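Local structure of putative cellulase CEL6 (Mycobacterium tuberculosis, 1UP3) at residues A[9-13]-A[36-42]; A[28-32]-A[280-286]. The protein probably hydrolyses internal beta-1,4-glucosidic bonds of cellulose, as an endoglucanase of glycoside hydrolase family 6. All coordinates share one frame; numbering follows the deposited sequence. Where two conformers were deposited one is given.

In the fold
The two contacts share helix 30-36: contact 2 uses its first turn, contact 1 the chain that leaves its last residue for strand 42-44, one of the two outermost strands of the parallel sheet. Contact 2 lies farther out, its centre about 21 Å from that of the chain against about 13 Å for contact 1; the contact centres are about 16 Å apart. Contact 1 is a surface contact between two loops, where a proline and a valine touch and water joins the backbones. Contact 2 is partly buried and brings two helix starts together, the second from helix 282-291, mainly through apolar side chains. Neither has a hydrogen bond directly across its segments.

Contact 1 of 2, residues A[9-13]-A[36-42]; sequences PFYVD and ANTPQSY
This contact flanks the first strand, 42-44, of the distorted, incomplete alpha/beta barrel of family 6 hydrolases. Segment 36-42 leads from helix 30-36 into that strand, and segment 9-13 runs past it on the way to helix 17-24. Pro39 forms the centre. Its CB rests 3.3 Å from Tyr11 O, and the same carbon lies 3.6 Å from Phe10 CB, so the compact ring fits against a carbonyl and a methylene. The Phe10 ring turns away from 36-42, onto Val72. Val12 straddles the turn after the helix: CG1, anti to the backbone N (chi1 176°), reaches Ala36 O, while CG2 packs 3.8 Å from Pro39 CD. A branched side chain suits this place because each methyl has its own neighbour.

The backbones are joined through water. One molecule donates to Tyr11 O and Gln40 O; a second donates to Tyr11 O while accepting from Asp13 N and Gln40 N, the latter at 2.8 Å. A third donates to both Asp13 O and Ala36 O. Tyr11, Asp13 and Tyr42 also line a pocket holding a glycol, probably from the crystallisation liquor. Asp13 forms a salt bridge with Arg262, and its OD1 accepts from Ala15 N. Across the contact its OD2 approaches the edge of the Tyr42 ring, 3.7 Å from CD1.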
ATOM      1  N   PRO A   9      11.266  14.020   3.939  1.00 11.01           N
ATOM      2  CA  PRO A   9      10.511  13.127   4.791  1.00 10.09           C
ATOM      3  C   PRO A   9       9.199  12.724   4.144  1.00  7.92           C
ATOM      4  O   PRO A   9       8.682  13.446   3.303  1.00 10.03           O
ATOM      5  CB  PRO A   9      10.267  13.936   6.062  1.00 10.80           C
ATOM      6  CG  PRO A   9      10.380  15.353   5.645  1.00 14.15           C
ATOM      7  CD  PRO A   9      11.390  15.380   4.511  1.00 12.43           C
ATOM      8  N   PHE A  10       8.681  11.566   4.547  1.00  7.92           N
ATOM      9  CA  PHE A  10       7.365  11.147   4.116  1.00  6.44           C
ATOM     10  C   PHE A  10       6.299  11.962   4.868  1.00  6.98           C
ATOM     11  O   PHE A  10       6.447  12.304   6.048  1.00  7.81           O
ATOM     12  CB  PHE A  10       7.186   9.639   4.320  1.00  6.38           C
ATOM     13  CG  PHE A  10       8.177   8.817   3.535  1.00  7.28           C
ATOM     14  CD1 PHE A  10       8.132   8.808   2.166  1.00  8.02           C
ATOM     15  CD2 PHE A  10       9.167   8.090   4.186  1.00 10.33           C
ATOM     16  CE1 PHE A  10       9.037   8.081   1.419  1.00  8.44           C
ATOM     17  CE2 PHE A  10      10.119   7.369   3.436  1.00 11.05           C
ATOM     18  CZ  PHE A  10      10.051   7.375   2.072  1.00 10.22           C
ATOM     19  N   TYR A  11       5.208  12.256   4.174  1.00  6.60           N
ATOM     20  CA  TYR A  11       4.144  13.106   4.725  1.00  7.05           C
ATOM     21  C   TYR A  11       3.325  12.432   5.811  1.00  6.96           C
ATOM     22  O   TYR A  11       2.827  11.331   5.613  1.00  8.15           O
ATOM     23  CB  TYR A  11       3.233  13.517   3.593  1.00  7.23           C
ATOM     24  CG  TYR A  11       2.094  14.465   3.944  1.00  7.51           C
ATOM     25  CD1 TYR A  11       2.323  15.665   4.576  1.00  7.39           C
ATOM     26  CD2 TYR A  11       0.795  14.168   3.568  1.00  8.61           C
ATOM     27  CE1 TYR A  11       1.252  16.549   4.858  1.00  7.50           C
ATOM     28  CE2 TYR A  11      -0.235  15.008   3.850  1.00 10.09           C
ATOM     29  CZ  TYR A  11      -0.006  16.202   4.500  1.00 10.56           C
ATOM     30  OH  TYR A  11      -1.075  17.038   4.782  1.00 11.97           O
ATOM     31  N   VAL A  12       3.187  13.122   6.943  1.00  7.61           N
ATOM     32  CA  VAL A  12       2.306  12.698   8.012  1.00  8.30           C
ATOM     33  C   VAL A  12       0.932  13.355   7.775  1.00  9.50           C
ATOM     34  O   VAL A  12       0.811  14.594   7.806  1.00 10.62           O
ATOM     35  CB  VAL A  12       2.866  13.081   9.334  1.00  8.61           C
ATOM     36  CG1 VAL A  12       1.867  12.719  10.452  1.00  9.58           C
ATOM     37  CG2 VAL A  12       4.219  12.402   9.561  1.00 10.07           C
ATOM     38  N   ASP A  13      -0.086  12.530   7.562  1.00  9.84           N
ATOM     39  CA  ASP A  13      -1.462  12.980   7.333  1.00 10.08           C
ATOM     40  C   ASP A  13      -2.003  13.580   8.639  1.00 10.93           C
ATOM     41  O   ASP A  13      -2.175  12.857   9.635  1.00  9.89           O
ATOM     42  CB  ASP A  13      -2.296  11.773   6.925  1.00 10.25           C
ATOM     43  CG  ASP A  13      -3.742  12.119   6.621  1.00 13.14           C
ATOM     44  OD1 ASP A  13      -4.164  13.272   6.893  1.00 12.76           O
ATOM     45  OD2 ASP A  13      -4.532  11.219   6.216  1.00 15.43           O
ATOM     46  N   ALA A  36       0.104   7.999  15.263  1.00  6.00           N
ATOM     47  CA  ALA A  36      -0.387   9.184  14.578  1.00  7.09           C
ATOM     48  C   ALA A  36       0.685  10.041  13.946  1.00  6.62           C
ATOM     49  O   ALA A  36       0.446  10.667  12.927  1.00  7.21           O
ATOM     50  CB  ALA A  36      -1.173  10.031  15.544  1.00  7.14           C
ATOM     51  N   ASN A  37       1.854  10.093  14.570  1.00  6.64           N
ATOM     52  CA  ASN A  37       2.936  10.948  14.084  1.00  7.33           C
ATOM     53  C   ASN A  37       3.885  10.223  13.111  1.00  6.75           C
ATOM     54  O   ASN A  37       4.947  10.776  12.759  1.00  7.26           O
ATOM     55  CB  ASN A  37       3.738  11.461  15.276  1.00  8.67           C
ATOM     56  CG  ASN A  37       3.037  12.567  16.015  1.00 13.35           C
ATOM     57  OD1 ASN A  37       2.373  13.423  15.401  1.00 16.31           O
ATOM     58  ND2 ASN A  37       3.266  12.633  17.324  1.00 19.96           N
ATOM     59  N   THR A  38       3.542   9.001  12.715  1.00  5.51           N
ATOM     60  CA  THR A  38       4.357   8.240  11.749  1.00  5.90           C
ATOM     61  C   THR A  38       3.699   8.357  10.388  1.00  5.63           C
ATOM     62  O   THR A  38       2.501   8.075  10.244  1.00  5.13           O
ATOM     63  CB  THR A  38       4.426   6.758  12.169  1.00  5.60           C
ATOM     64  OG1 THR A  38       4.921   6.691  13.517  1.00  6.96           O
ATOM     65  CG2 THR A  38       5.445   6.012  11.375  1.00  5.73           C
ATOM     66  N   PRO A  39       4.458   8.693   9.356  1.00  6.19           N
ATOM     67  CA  PRO A  39       3.857   8.802   8.010  1.00  5.77           C
ATOM     68  C   PRO A  39       3.362   7.459   7.467  1.00  6.09           C
ATOM     69  O   PRO A  39       4.062   6.431   7.600  1.00  6.46           O
ATOM     70  CB  PRO A  39       4.997   9.333   7.142  1.00  6.60           C
ATOM     71  CG  PRO A  39       6.224   9.077   7.904  1.00  8.30           C
ATOM     72  CD  PRO A  39       5.917   8.954   9.348  1.00  5.95           C
ATOM     73  N   GLN A  40       2.181   7.450   6.852  0.50  6.53           N
ATOM     74  CA  GLN A  40       1.604   6.186   6.378  0.50  6.71           C
ATOM     75  C   GLN A  40       1.353   6.294   4.865  0.50  7.05           C
ATOM     76  O   GLN A  40       2.213   6.769   4.160  0.50  8.43           O
ATOM     77  CB  GLN A  40       0.417   5.770   7.268  1.00  6.72           C
ATOM     78  CG  GLN A  40       0.938   5.507   8.684  1.00  6.86           C
ATOM     79  CD  GLN A  40      -0.125   5.521   9.765  1.00  8.33           C
ATOM     80  OE1 GLN A  40      -1.183   4.963   9.588  1.00  9.20           O
ATOM     81  NE2 GLN A  40       0.180   6.142  10.893  1.00  9.93           N
ATOM     82  N   SER A  41       0.243   5.812   4.350  0.50  6.79           N
ATOM     83  CA  SER A  41      -0.154   6.126   2.963  0.50  6.82           C
ATOM     84  C   SER A  41      -1.626   6.428   2.998  1.00  6.79           C
ATOM     85  O   SER A  41      -2.350   5.971   3.905  1.00  7.79           O
ATOM     86  CB  SER A  41       0.105   4.978   1.973  1.00  7.36           C
ATOM     87  OG  SER A  41      -0.820   3.917   2.172  1.00  8.58           O
ATOM     88  N   TYR A  42      -2.094   7.188   2.017  1.00  5.86           N
ATOM     89  CA  TYR A  42      -3.492   7.588   1.907  1.00  6.23           C
ATOM     90  C   TYR A  42      -4.153   6.717   0.838  1.00  6.28           C
ATOM     91  O   TYR A  42      -3.767   6.745  -0.303  1.00  6.02           O
ATOM     92  CB  TYR A  42      -3.548   9.083   1.552  1.00  7.39           C
ATOM     93  CG  TYR A  42      -4.939   9.672   1.609  1.00 11.25           C
ATOM     94  CD1 TYR A  42      -5.504  10.035   2.825  1.00 15.37           C
ATOM     95  CD2 TYR A  42      -5.668   9.883   0.473  1.00 19.33           C
ATOM     96  CE1 TYR A  42      -6.777  10.586   2.903  1.00 20.60           C
ATOM     97  CE2 TYR A  42      -6.958  10.440   0.539  1.00 22.63           C
ATOM     98  CZ  TYR A  42      -7.499  10.776   1.749  1.00 23.56           C
ATOM     99  OH  TYR A  42      -8.786  11.307   1.817  1.00 28.92           O
TER
HETATM  100  O   HOH W   1       2.857   9.450   3.629  0.40 10.84           O
HETATM  101  O   HOH W   2       0.486   9.714   6.554  1.00 20.70           O
HETATM  102  O   HOH W   3      -1.378  10.580  10.846  1.00  7.80           O
HETATM  103  O   HOH W   4       0.406   9.516   8.877  1.00 18.64           O

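Contact 2 of 2, residues A[28-32]-A[280-286]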
ATOM      1  N   PRO A  28      -3.916  11.693  27.367  1.00 15.43           N
ATOM      2  CA  PRO A  28      -3.127  11.374  26.179  1.00 14.61           C
ATOM      3  C   PRO A  28      -2.522   9.967  26.253  1.00 14.09           C
ATOM      4  O   PRO A  28      -2.139   9.494  27.328  1.00 14.53           O
ATOM      5  CB  PRO A  28      -2.051  12.451  26.168  1.00 15.42           C
ATOM      6  CG  PRO A  28      -2.698  13.621  26.836  1.00 17.00           C
ATOM      7  CD  PRO A  28      -3.520  12.998  27.934  1.00 15.94           C
ATOM      8  N   ASN A  29      -2.480   9.280  25.105  1.00 11.98           N
ATOM      9  CA  ASN A  29      -2.062   7.913  25.027  1.00 11.33           C
ATOM     10  C   ASN A  29      -0.799   7.843  24.162  1.00 10.81           C
ATOM     11  O   ASN A  29      -0.817   8.270  22.979  1.00 11.81           O
ATOM     12  CB  ASN A  29      -3.204   7.092  24.430  1.00 10.75           C
ATOM     13  CG  ASN A  29      -2.883   5.632  24.306  1.00 13.95           C
ATOM     14  OD1 ASN A  29      -2.231   5.210  23.350  1.00 11.05           O
ATOM     15  ND2 ASN A  29      -3.392   4.831  25.231  1.00 16.65           N
ATOM     16  N   ALA A  30       0.286   7.320  24.745  1.00 11.33           N
ATOM     17  CA  ALA A  30       1.576   7.327  24.079  1.00 11.04           C
ATOM     18  C   ALA A  30       1.573   6.497  22.805  1.00 10.49           C
ATOM     19  O   ALA A  30       2.264   6.852  21.835  1.00 11.07           O
ATOM     20  CB  ALA A  30       2.663   6.790  25.040  1.00 11.92           C
ATOM     21  N   GLU A  31       0.830   5.397  22.826  1.00 10.37           N
ATOM     22  CA  GLU A  31       0.806   4.480  21.700  1.00  9.87           C
ATOM     23  C   GLU A  31       0.086   5.124  20.522  1.00  9.72           C
ATOM     24  O   GLU A  31       0.563   5.056  19.392  1.00 10.20           O
ATOM     25  CB  GLU A  31       0.105   3.163  22.050  1.00 11.21           C
ATOM     26  CG  GLU A  31       0.841   2.302  23.076  1.00 12.78           C
ATOM     27  CD  GLU A  31       0.760   2.861  24.508  1.00 20.88           C
ATOM     28  OE1 GLU A  31      -0.305   3.347  24.917  1.00 24.21           O
ATOM     29  OE2 GLU A  31       1.781   2.852  25.251  1.00 27.58           O
ATOM     30  N   LEU A  32      -1.057   5.750  20.771  1.00  8.61           N
ATOM     31  CA  LEU A  32      -1.773   6.406  19.676  1.00  8.45           C
ATOM     32  C   LEU A  32      -0.992   7.589  19.124  1.00  8.55           C
ATOM     33  O   LEU A  32      -0.967   7.812  17.913  1.00  9.90           O
ATOM     34  CB  LEU A  32      -3.160   6.866  20.089  1.00  8.39           C
ATOM     35  CG  LEU A  32      -4.197   5.817  20.362  1.00  9.41           C
ATOM     36  CD1 LEU A  32      -5.461   6.454  20.884  1.00  9.25           C
ATOM     37  CD2 LEU A  32      -4.545   5.067  19.050  1.00  9.36           C
ATOM     38  N   PHE A 280     -10.936   2.232  11.491  1.00 10.00           N
ATOM     39  CA  PHE A 280      -9.917   2.406  12.512  1.00  9.40           C
ATOM     40  C   PHE A 280     -10.403   1.937  13.871  1.00  9.90           C
ATOM     41  O   PHE A 280     -11.499   2.306  14.319  1.00 11.00           O
ATOM     42  CB  PHE A 280      -9.488   3.879  12.623  1.00  9.87           C
ATOM     43  CG  PHE A 280      -8.353   4.082  13.546  1.00  7.46           C
ATOM     44  CD1 PHE A 280      -7.044   3.848  13.143  1.00  9.15           C
ATOM     45  CD2 PHE A 280      -8.566   4.491  14.854  1.00 10.07           C
ATOM     46  CE1 PHE A 280      -5.972   4.031  14.015  1.00  9.25           C
ATOM     47  CE2 PHE A 280      -7.475   4.669  15.737  1.00 10.52           C
ATOM     48  CZ  PHE A 280      -6.202   4.435  15.329  1.00  9.93           C
ATOM     49  N   VAL A 281      -9.569   1.171  14.549  1.00  8.63           N
ATOM     50  CA  VAL A 281      -9.862   0.634  15.869  1.00  9.40           C
ATOM     51  C   VAL A 281      -8.719   1.050  16.779  1.00  8.19           C
ATOM     52  O   VAL A 281      -7.595   0.523  16.673  1.00  9.09           O
ATOM     53  CB  VAL A 281      -9.958  -0.905  15.848  1.00  9.47           C
ATOM     54  CG1 VAL A 281     -10.357  -1.446  17.218  1.00 10.82           C
ATOM     55  CG2 VAL A 281     -10.925  -1.348  14.799  1.00  9.93           C
ATOM     56  N   SER A 282      -8.978   1.977  17.706  1.00  8.34           N
ATOM     57  CA  SER A 282      -7.877   2.446  18.566  1.00  9.42           C
ATOM     58  C   SER A 282      -7.155   1.306  19.272  1.00  8.34           C
ATOM     59  O   SER A 282      -5.926   1.316  19.418  1.00  9.12           O
ATOM     60  CB  SER A 282      -8.349   3.468  19.617  1.00  9.62           C
ATOM     61  OG  SER A 282      -8.631   4.706  19.010  1.00 14.32           O
ATOM     62  N   GLN A 283      -7.901   0.331  19.794  1.00  7.83           N
ATOM     63  CA  GLN A 283      -7.322  -0.798  20.501  1.00  8.07           C
ATOM     64  C   GLN A 283      -6.326  -1.560  19.635  1.00  7.94           C
ATOM     65  O   GLN A 283      -5.319  -2.023  20.126  1.00  7.71           O
ATOM     66  CB  GLN A 283      -8.420  -1.762  21.001  1.00  9.76           C
ATOM     67  CG  GLN A 283      -7.856  -2.921  21.809  1.00 12.97           C
ATOM     68  CD  GLN A 283      -7.427  -2.460  23.150  1.00 18.86           C
ATOM     69  OE1 GLN A 283      -8.252  -1.921  23.897  1.00 26.16           O
ATOM     70  NE2 GLN A 283      -6.128  -2.579  23.466  1.00 17.13           N
ATOM     71  N   TYR A 284      -6.630  -1.724  18.354  1.00  6.55           N
ATOM     72  CA  TYR A 284      -5.715  -2.403  17.440  1.00  7.52           C
ATOM     73  C   TYR A 284      -4.396  -1.638  17.301  1.00  7.13           C
ATOM     74  O   TYR A 284      -3.303  -2.262  17.372  1.00  8.22           O
ATOM     75  CB  TYR A 284      -6.337  -2.598  16.066  1.00  8.06           C
ATOM     76  CG  TYR A 284      -7.405  -3.690  15.959  1.00  7.80           C
ATOM     77  CD1 TYR A 284      -7.880  -4.376  17.074  1.00  9.63           C
ATOM     78  CD2 TYR A 284      -8.010  -3.912  14.751  1.00  8.24           C
ATOM     79  CE1 TYR A 284      -8.860  -5.335  16.945  1.00 11.22           C
ATOM     80  CE2 TYR A 284      -9.006  -4.892  14.593  1.00  9.57           C
ATOM     81  CZ  TYR A 284      -9.404  -5.600  15.692  1.00 10.23           C
ATOM     82  OH  TYR A 284     -10.396  -6.577  15.567  1.00 11.50           O
ATOM     83  N   ALA A 285      -4.483  -0.319  17.134  1.00  6.72           N
ATOM     84  CA  ALA A 285      -3.255   0.505  17.075  1.00  6.87           C
ATOM     85  C   ALA A 285      -2.460   0.426  18.384  1.00  7.10           C
ATOM     86  O   ALA A 285      -1.224   0.266  18.379  1.00  7.27           O
ATOM     87  CB  ALA A 285      -3.571   1.940  16.706  1.00  7.71           C
ATOM     88  N   ILE A 286      -3.170   0.510  19.507  1.00  6.77           N
ATOM     89  CA  ILE A 286      -2.513   0.431  20.811  1.00  7.97           C
ATOM     90  C   ILE A 286      -1.819  -0.916  21.008  1.00  8.75           C
ATOM     91  O   ILE A 286      -0.685  -0.973  21.491  1.00  7.76           O
ATOM     92  CB  ILE A 286      -3.549   0.733  21.909  1.00  7.65           C
ATOM     93  CG1 ILE A 286      -3.920   2.201  21.841  1.00 10.39           C
ATOM     94  CG2 ILE A 286      -3.030   0.402  23.304  1.00  8.93           C
ATOM     95  CD1 ILE A 286      -5.230   2.572  22.542  1.00 12.01           C
TER
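Leu32 leans from the first turn of helix 30-36 against Ile286 on helix 282-291, and its branches carry most of the apolar contact. Beyond CB, which leaves its backbone roughly across the line to the other segment, CG is anti to the carbonyl carbon (chi1 -69°) and sits 3.9 Å from Ile286 CG1. Both methyls come near the hydroxyl of Ser282, CD1 lying 4.1 Å from Ser282 OG, but CD2 alone goes on to Ala285 and Phe280. There it lies 4.0 Å from Ala285 CB and meets the edge of the Phe280 ring at CZ. Alanine suits this position because its short methyl lets the leucine approach the helix closely, and the forked leucine can touch several residues of one turn.

Ile286 gives about as much surface to the contact as Leu32 does. Its CG1 also lies 3.8 Å from Asn29 OD1, and CD1 passes near Asn29 ND2. The aliphatic part of Glu31 adds to this side: CB packs on Ile286 CA and CG1, and CG approaches Ile286 O. The carboxylate atom OE2 of Glu31 lies close to OXT of the C-terminal Gln294, a meeting of like charges that may shift the ionisation of one of the two groups.

Asn29 has a second task. With CG anti to the backbone N (chi1 -180°), OD1 accepts from Leu32 N at 2.9 Å, the donor lying in the carbonyl plane. Phe280 continues the apolar surface onto Ala17, Ala18 and Ala21 of helix 17-24. The arrangement is the apolar packing of two helix N-termini, one of them capped by Asn29, and it joins the C-terminal helix 282-291 to the N-terminal helices outside the parallel sheet.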